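Local coordinates for pirin-like protein YhaK (Escherichia coli, PDB 2VEC) that is a cytoplasmic bicupin of the pirin family, lacks quercetin 2,3-dioxygenase activity, and belongs to a redox-sensitive enterobacterial subclass with a reactive cysteine, at residues W40-H51 and S62-V70. Sequence-based numbering, arbitrary orientation.
Sequences WLQARYTFSFGH and SLRVLNQEV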
ATOM      1  N   TRP A  40       2.959   8.370 -14.347  1.00 45.13           N
ATOM      2  CA  TRP A  40       2.659   7.448 -13.232  1.00 41.65           C
ATOM      3  C   TRP A  40       1.340   7.773 -12.527  1.00 39.98           C
ATOM      4  O   TRP A  40       0.662   6.869 -11.999  1.00 39.29           O
ATOM      5  CB  TRP A  40       3.804   7.413 -12.211  1.00 40.75           C
ATOM      6  CG  TRP A  40       4.047   8.695 -11.430  1.00 41.26           C
ATOM      7  CD1 TRP A  40       4.610   9.843 -11.899  1.00 43.52           C
ATOM      8  CD2 TRP A  40       3.796   8.912 -10.031  1.00 38.63           C
ATOM      9  NE1 TRP A  40       4.688  10.780 -10.891  1.00 43.43           N
ATOM     10  CE2 TRP A  40       4.197  10.234  -9.735  1.00 42.66           C
ATOM     11  CE3 TRP A  40       3.233   8.129  -9.009  1.00 39.15           C
ATOM     12  CZ2 TRP A  40       4.072  10.791  -8.456  1.00 42.32           C
ATOM     13  CZ3 TRP A  40       3.111   8.685  -7.727  1.00 38.62           C
ATOM     14  CH2 TRP A  40       3.546  10.006  -7.469  1.00 39.63           C
ATOM     15  N   LEU A  41       1.000   9.065 -12.458  1.00 40.27           N
ATOM     16  CA  LEU A  41      -0.215   9.479 -11.744  1.00 39.62           C
ATOM     17  C   LEU A  41      -1.470   9.175 -12.560  1.00 40.97           C
ATOM     18  O   LEU A  41      -2.582   9.240 -12.033  1.00 41.99           O
ATOM     19  CB  LEU A  41      -0.181  10.977 -11.355  1.00 41.85           C
ATOM     20  CG  LEU A  41       0.692  11.407 -10.170  1.00 39.82           C
ATOM     21  CD1 LEU A  41       0.641  12.962  -9.975  1.00 41.00           C
ATOM     22  CD2 LEU A  41       0.344  10.670  -8.883  1.00 34.56           C
ATOM     23  N   GLN A  42      -1.301   8.872 -13.846  1.00 41.53           N
ATOM     24  CA  GLN A  42      -2.424   8.458 -14.682  1.00 43.59           C
ATOM     25  C   GLN A  42      -2.563   6.946 -14.778  1.00 42.14           C
ATOM     26  O   GLN A  42      -3.498   6.452 -15.397  1.00 42.82           O
ATOM     27  CB  GLN A  42      -2.332   9.076 -16.082  1.00 46.58           C
ATOM     28  CG  GLN A  42      -2.670  10.545 -16.062  1.00 52.42           C
ATOM     29  CD  GLN A  42      -1.561  11.379 -15.441  1.00 59.61           C
ATOM     30  OE1 GLN A  42      -0.374  11.147 -15.707  1.00 61.89           O
ATOM     31  NE2 GLN A  42      -1.939  12.362 -14.609  1.00 61.70           N
ATOM     32  N   ALA A  43      -1.647   6.195 -14.169  1.00 39.94           N
ATOM     33  CA  ALA A  43      -1.693   4.746 -14.349  1.00 39.63           C
ATOM     34  C   ALA A  43      -2.870   4.153 -13.550  1.00 39.29           C
ATOM     35  O   ALA A  43      -3.212   4.658 -12.466  1.00 37.52           O
ATOM     36  CB  ALA A  43      -0.386   4.114 -13.945  1.00 38.39           C
ATOM     37  N   ARG A  44      -3.516   3.130 -14.115  1.00 39.07           N
ATOM     38  CA  ARG A  44      -4.627   2.446 -13.440  1.00 39.39           C
ATOM     39  C   ARG A  44      -4.403   0.937 -13.596  1.00 36.50           C
ATOM     40  O   ARG A  44      -4.258   0.470 -14.729  1.00 36.57           O
ATOM     41  CB  ARG A  44      -5.960   2.814 -14.118  1.00 41.70           C
ATOM     42  CG  ARG A  44      -6.412   4.248 -13.967  1.00 46.45           C
ATOM     43  CD  ARG A  44      -7.616   4.546 -14.918  1.00 51.39           C
ATOM     44  NE  ARG A  44      -8.724   3.651 -14.550  1.00 62.06           N
ATOM     45  CZ  ARG A  44      -9.331   2.787 -15.364  1.00 66.91           C
ATOM     46  NH1 ARG A  44      -8.988   2.690 -16.649  1.00 69.02           N
ATOM     47  NH2 ARG A  44     -10.308   2.020 -14.882  1.00 69.58           N
ATOM     48  N   TYR A  45      -4.380   0.183 -12.488  1.00 33.12           N
ATOM     49  CA  TYR A  45      -4.159  -1.249 -12.533  1.00 32.00           C
ATOM     50  C   TYR A  45      -4.637  -1.892 -11.248  1.00 30.52           C
ATOM     51  O   TYR A  45      -4.693  -1.208 -10.228  1.00 28.35           O
ATOM     52  CB  TYR A  45      -2.673  -1.579 -12.741  1.00 31.42           C
ATOM     53  CG  TYR A  45      -1.690  -0.912 -11.780  1.00 30.73           C
ATOM     54  CD1 TYR A  45      -1.110   0.317 -12.079  1.00 29.80           C
ATOM     55  CD2 TYR A  45      -1.301  -1.552 -10.603  1.00 30.41           C
ATOM     56  CE1 TYR A  45      -0.178   0.899 -11.186  1.00 30.72           C
ATOM     57  CE2 TYR A  45      -0.338  -0.992  -9.705  1.00 29.04           C
ATOM     58  CZ  TYR A  45       0.186   0.254 -10.000  1.00 28.71           C
ATOM     59  OH  TYR A  45       1.109   0.819  -9.143  1.00 28.88           O
ATOM     60  N   THR A  46      -4.998  -3.180 -11.312  1.00 29.49           N
ATOM     61  CA  THR A  46      -5.395  -3.958 -10.123  1.00 28.85           C
ATOM     62  C   THR A  46      -4.733  -5.352 -10.074  1.00 28.25           C
ATOM     63  O   THR A  46      -4.919  -6.137 -11.024  1.00 30.18           O
ATOM     64  CB  THR A  46      -6.934  -4.194 -10.111  1.00 30.26           C
ATOM     65  OG1 THR A  46      -7.611  -2.936 -10.282  1.00 34.56           O
ATOM     66  CG2 THR A  46      -7.362  -4.834  -8.796  1.00 29.31           C
ATOM     67  N   PHE A  47      -3.960  -5.629  -9.005  1.00 27.72           N
ATOM     68  CA  PHE A  47      -3.401  -6.956  -8.757  1.00 27.46           C
ATOM     69  C   PHE A  47      -4.389  -7.616  -7.784  1.00 26.01           C
ATOM     70  O   PHE A  47      -4.749  -6.980  -6.804  1.00 24.36           O
ATOM     71  CB  PHE A  47      -2.063  -6.939  -7.988  1.00 27.19           C
ATOM     72  CG  PHE A  47      -0.876  -6.365  -8.733  1.00 31.69           C
ATOM     73  CD1 PHE A  47      -0.011  -7.210  -9.430  1.00 38.97           C
ATOM     74  CD2 PHE A  47      -0.532  -5.052  -8.606  1.00 33.98           C
ATOM     75  CE1 PHE A  47       1.124  -6.701 -10.073  1.00 40.90           C
ATOM     76  CE2 PHE A  47       0.598  -4.517  -9.254  1.00 37.09           C
ATOM     77  CZ  PHE A  47       1.410  -5.325  -9.994  1.00 36.73           C
ATOM     78  N   SER A  48      -4.785  -8.853  -8.047  1.00 24.65           N
ATOM     79  CA  SER A  48      -5.598  -9.644  -7.108  1.00 24.88           C
ATOM     80  C   SER A  48      -4.830 -10.902  -6.778  1.00 22.89           C
ATOM     81  O   SER A  48      -4.491 -11.659  -7.703  1.00 23.18           O
ATOM     82  CB  SER A  48      -6.947  -9.990  -7.735  1.00 27.12           C
ATOM     83  OG  SER A  48      -7.644  -8.784  -8.098  1.00 31.18           O
ATOM     84  N   PHE A  49      -4.526 -11.109  -5.492  1.00 22.90           N
ATOM     85  CA  PHE A  49      -3.735 -12.260  -5.043  1.00 23.02           C
ATOM     86  C   PHE A  49      -4.485 -13.166  -4.087  1.00 23.88           C
ATOM     87  O   PHE A  49      -5.386 -12.731  -3.355  1.00 22.95           O
ATOM     88  CB  PHE A  49      -2.426 -11.828  -4.333  1.00 22.49           C
ATOM     89  CG  PHE A  49      -1.551 -10.920  -5.153  1.00 22.05           C
ATOM     90  CD1 PHE A  49      -1.061 -11.333  -6.388  1.00 24.91           C
ATOM     91  CD2 PHE A  49      -1.221  -9.646  -4.682  1.00 26.27           C
ATOM     92  CE1 PHE A  49      -0.258 -10.511  -7.184  1.00 26.92           C
ATOM     93  CE2 PHE A  49      -0.376  -8.830  -5.439  1.00 25.51           C
ATOM     94  CZ  PHE A  49       0.092  -9.254  -6.693  1.00 24.49           C
ATOM     95  N   GLY A  50      -4.053 -14.420  -4.092  1.00 23.77           N
ATOM     96  CA  GLY A  50      -4.597 -15.460  -3.248  1.00 24.48           C
ATOM     97  C   GLY A  50      -4.204 -15.380  -1.782  1.00 23.79           C
ATOM     98  O   GLY A  50      -3.379 -14.560  -1.406  1.00 24.89           O
ATOM     99  N   HIS A  51      -4.816 -16.259  -0.991  1.00 24.96           N
ATOM    100  CA  HIS A  51      -4.598 -16.360   0.451  1.00 26.15           C
ATOM    101  C   HIS A  51      -3.656 -17.511   0.752  1.00 26.39           C
ATOM    102  O   HIS A  51      -3.988 -18.696   0.501  1.00 26.94           O
ATOM    103  CB  HIS A  51      -5.974 -16.554   1.138  1.00 25.86           C
ATOM    104  CG  HIS A  51      -5.908 -16.703   2.630  1.00 27.79           C
ATOM    105  ND1 HIS A  51      -5.984 -15.626   3.488  1.00 29.29           N
ATOM    106  CD2 HIS A  51      -5.795 -17.806   3.411  1.00 29.72           C
ATOM    107  CE1 HIS A  51      -5.959 -16.067   4.744  1.00 29.59           C
ATOM    108  NE2 HIS A  51      -5.794 -17.382   4.720  1.00 29.13           N
ATOM    109  N   SER A  62      -3.116 -12.449   4.264  1.00 22.92           N
ATOM    110  CA  SER A  62      -2.417 -12.204   3.000  1.00 21.73           C
ATOM    111  C   SER A  62      -2.791 -10.838   2.412  1.00 20.47           C
ATOM    112  O   SER A  62      -3.852 -10.282   2.746  1.00 21.76           O
ATOM    113  CB  SER A  62      -2.725 -13.311   1.974  1.00 21.91           C
ATOM    114  OG  SER A  62      -2.151 -14.563   2.404  1.00 23.20           O
ATOM    115  N   LEU A  63      -1.896 -10.297   1.598  1.00 21.18           N
ATOM    116  CA  LEU A  63      -2.188  -9.182   0.678  1.00 20.86           C
ATOM    117  C   LEU A  63      -3.134  -9.682  -0.412  1.00 20.90           C
ATOM    118  O   LEU A  63      -2.745 -10.572  -1.176  1.00 22.60           O
ATOM    119  CB  LEU A  63      -0.894  -8.700   0.058  1.00 20.51           C
ATOM    120  CG  LEU A  63      -1.037  -7.596  -0.987  1.00 21.77           C
ATOM    121  CD1 LEU A  63      -1.557  -6.292  -0.336  1.00 22.66           C
ATOM    122  CD2 LEU A  63       0.279  -7.367  -1.741  1.00 24.18           C
ATOM    123  N   ARG A  64      -4.369  -9.180  -0.444  1.00 19.41           N
ATOM    124  CA  ARG A  64      -5.389  -9.700  -1.396  1.00 20.08           C
ATOM    125  C   ARG A  64      -5.585  -8.862  -2.665  1.00 20.87           C
ATOM    126  O   ARG A  64      -5.924  -9.373  -3.728  1.00 22.11           O
ATOM    127  CB  ARG A  64      -6.723  -9.905  -0.673  1.00 19.93           C
ATOM    128  CG  ARG A  64      -6.612 -10.851   0.552  1.00 20.32           C
ATOM    129  CD  ARG A  64      -5.982 -12.244   0.158  1.00 21.96           C
ATOM    130  NE  ARG A  64      -6.685 -12.917  -0.943  1.00 23.08           N
ATOM    131  CZ  ARG A  64      -7.809 -13.617  -0.796  1.00 27.96           C
ATOM    132  NH1 ARG A  64      -8.369 -13.734   0.419  1.00 25.67           N
ATOM    133  NH2 ARG A  64      -8.347 -14.236  -1.839  1.00 26.56           N
ATOM    134  N   VAL A  65      -5.364  -7.561  -2.561  1.00 20.57           N
ATOM    135  CA  VAL A  65      -5.500  -6.708  -3.739  1.00 21.32           C
ATOM    136  C   VAL A  65      -4.456  -5.621  -3.569  1.00 21.40           C
ATOM    137  O   VAL A  65      -4.219  -5.179  -2.442  1.00 22.49           O
ATOM    138  CB  VAL A  65      -6.880  -6.038  -3.749  1.00 21.76           C
ATOM    139  CG1 VAL A  65      -6.902  -4.795  -4.745  1.00 23.83           C
ATOM    140  CG2 VAL A  65      -7.959  -7.079  -4.102  1.00 23.21           C
ATOM    141  N   LEU A  66      -3.820  -5.212  -4.666  1.00 22.13           N
ATOM    142  CA  LEU A  66      -3.111  -3.932  -4.683  1.00 22.99           C
ATOM    143  C   LEU A  66      -3.537  -3.229  -5.957  1.00 24.04           C
ATOM    144  O   LEU A  66      -3.445  -3.778  -7.089  1.00 24.29           O
ATOM    145  CB  LEU A  66      -1.577  -4.095  -4.598  1.00 22.99           C
ATOM    146  CG  LEU A  66      -0.877  -2.699  -4.568  1.00 27.58           C
ATOM    147  CD1 LEU A  66       0.321  -2.689  -3.704  1.00 29.30           C
ATOM    148  CD2 LEU A  66      -0.572  -2.176  -5.996  1.00 27.88           C
ATOM    149  N   ASN A  67      -4.082  -2.041  -5.802  1.00 24.51           N
ATOM    150  CA  ASN A  67      -4.553  -1.349  -6.990  1.00 28.23           C
ATOM    151  C   ASN A  67      -4.162   0.098  -7.025  1.00 28.74           C
ATOM    152  O   ASN A  67      -3.771   0.663  -5.997  1.00 28.36           O
ATOM    153  CB  ASN A  67      -6.052  -1.582  -7.230  1.00 31.28           C
ATOM    154  CG  ASN A  67      -6.947  -0.787  -6.328  1.00 35.30           C
ATOM    155  OD1 ASN A  67      -6.980   0.442  -6.368  1.00 37.65           O
ATOM    156  ND2 ASN A  67      -7.769  -1.502  -5.557  1.00 39.34           N
ATOM    157  N   GLN A  68      -4.191   0.672  -8.211  1.00 28.52           N
ATOM    158  CA  GLN A  68      -4.059   2.105  -8.344  1.00 30.44           C
ATOM    159  C   GLN A  68      -5.178   2.552  -9.247  1.00 31.69           C
ATOM    160  O   GLN A  68      -5.401   1.965 -10.304  1.00 32.57           O
ATOM    161  CB  GLN A  68      -2.712   2.523  -8.924  1.00 29.53           C
ATOM    162  CG  GLN A  68      -2.694   4.040  -9.253  1.00 31.19           C
ATOM    163  CD  GLN A  68      -1.301   4.579  -9.487  1.00 34.65           C
ATOM    164  OE1 GLN A  68      -0.387   4.332  -8.674  1.00 32.94           O
ATOM    165  NE2 GLN A  68      -1.122   5.330 -10.587  1.00 31.38           N
ATOM    166  N   GLU A  69      -5.926   3.553  -8.802  1.00 34.01           N
ATOM    167  CA  GLU A  69      -7.092   4.013  -9.541  1.00 37.11           C
ATOM    168  C   GLU A  69      -7.046   5.514  -9.676  1.00 38.41           C
ATOM    169  O   GLU A  69      -6.424   6.201  -8.855  1.00 36.23           O
ATOM    170  CB  GLU A  69      -8.377   3.566  -8.842  1.00 39.05           C
ATOM    171  CG  GLU A  69      -8.623   2.030  -8.961  1.00 41.43           C
ATOM    172  CD  GLU A  69      -8.907   1.605 -10.410  1.00 52.32           C
ATOM    173  OE1 GLU A  69      -9.827   2.209 -11.047  1.00 58.45           O
ATOM    174  OE2 GLU A  69      -8.206   0.691 -10.919  1.00 53.48           O
ATOM    175  N   VAL A  70      -7.671   6.007 -10.741  1.00 40.75           N
ATOM    176  CA  VAL A  70      -7.780   7.435 -11.003  1.00 43.07           C
ATOM    177  C   VAL A  70      -9.267   7.748 -11.119  1.00 46.37           C
ATOM    178  O   VAL A  70      -9.946   7.144 -11.941  1.00 48.78           O
ATOM    179  CB  VAL A  70      -7.023   7.820 -12.311  1.00 44.27           C
ATOM    180  CG1 VAL A  70      -7.223   9.297 -12.680  1.00 45.21           C
ATOM    181  CG2 VAL A  70      -5.516   7.496 -12.203  1.00 42.39           C
TER
HETATM  182  O   HOH W   1       1.864   3.273  -9.770  1.00 31.03           O
HETATM  183  O   HOH W   2      -7.908  -1.296 -12.611  1.00 50.87           O
HETATM  184  O   HOH W   3      -1.134 -12.868  -1.185  1.00 20.39           O
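Y45 and F47 pair with Q68 and L66 through two hydrogen-bonded antiparallel rungs; T46-N67 lies between them and S48-V65 follows, both non-hydrogen-bonded pairs. Strand 45-48 runs at 176° to strand 63-70, the axes 4.6 Å apart, and is the outermost strand of its sheet in this chain. The ladder continues as F49 N bonds R64 O. On the other flank of 63-70, R64 and V65 form a classic beta bulge opposite W141 of strand 135-143. R64 folds back on itself (chi2 and chi3 both near -55°), which turns NE towards the edge strand, where it meets F49 O at 2.7 Å, nearly straight and in the guanidinium plane. H51 CB sits over one face of that guanidinium. D143 forms a salt bridge with R64 NH1 through OD1 and a hydrogen bond with H51 ND1 through OD2.

At the other end, Q68 leaves its strand with CG anti to the backbone N (chi1 171°) and stays extended, carrying its amide to the carbonyls of residues 40-43. NE2 donates to W40 O at 2.7 Å, in the amide plane, and to A43 O at 2.9 Å, from above that carbonyl's plane. The Y45 ring lies with one face over Q68 CB, 4.0 Å from CB to ring centroid, a CH-pi contact; a water joins Y45 OH to Q68 OE1. Beside it, L66 CD2 lies 3.9 Å from both Y45 CE2 and F47 CD2, and F49 CD2 meets L63 CD2; F47 and L63 touch Y205 of strand 203-208. On the T46 face, a second water links T46 OG1 to E69 OE2, while R44 NH2 and E69 OE1 make a long salt bridge.

The edge strand of this cupin sheet is pinned at both ends by side-chain N-H groups: Q68 holds two carbonyls of the segment leading into the strand, and R64 satisfies F49 O where the regular ladder stops.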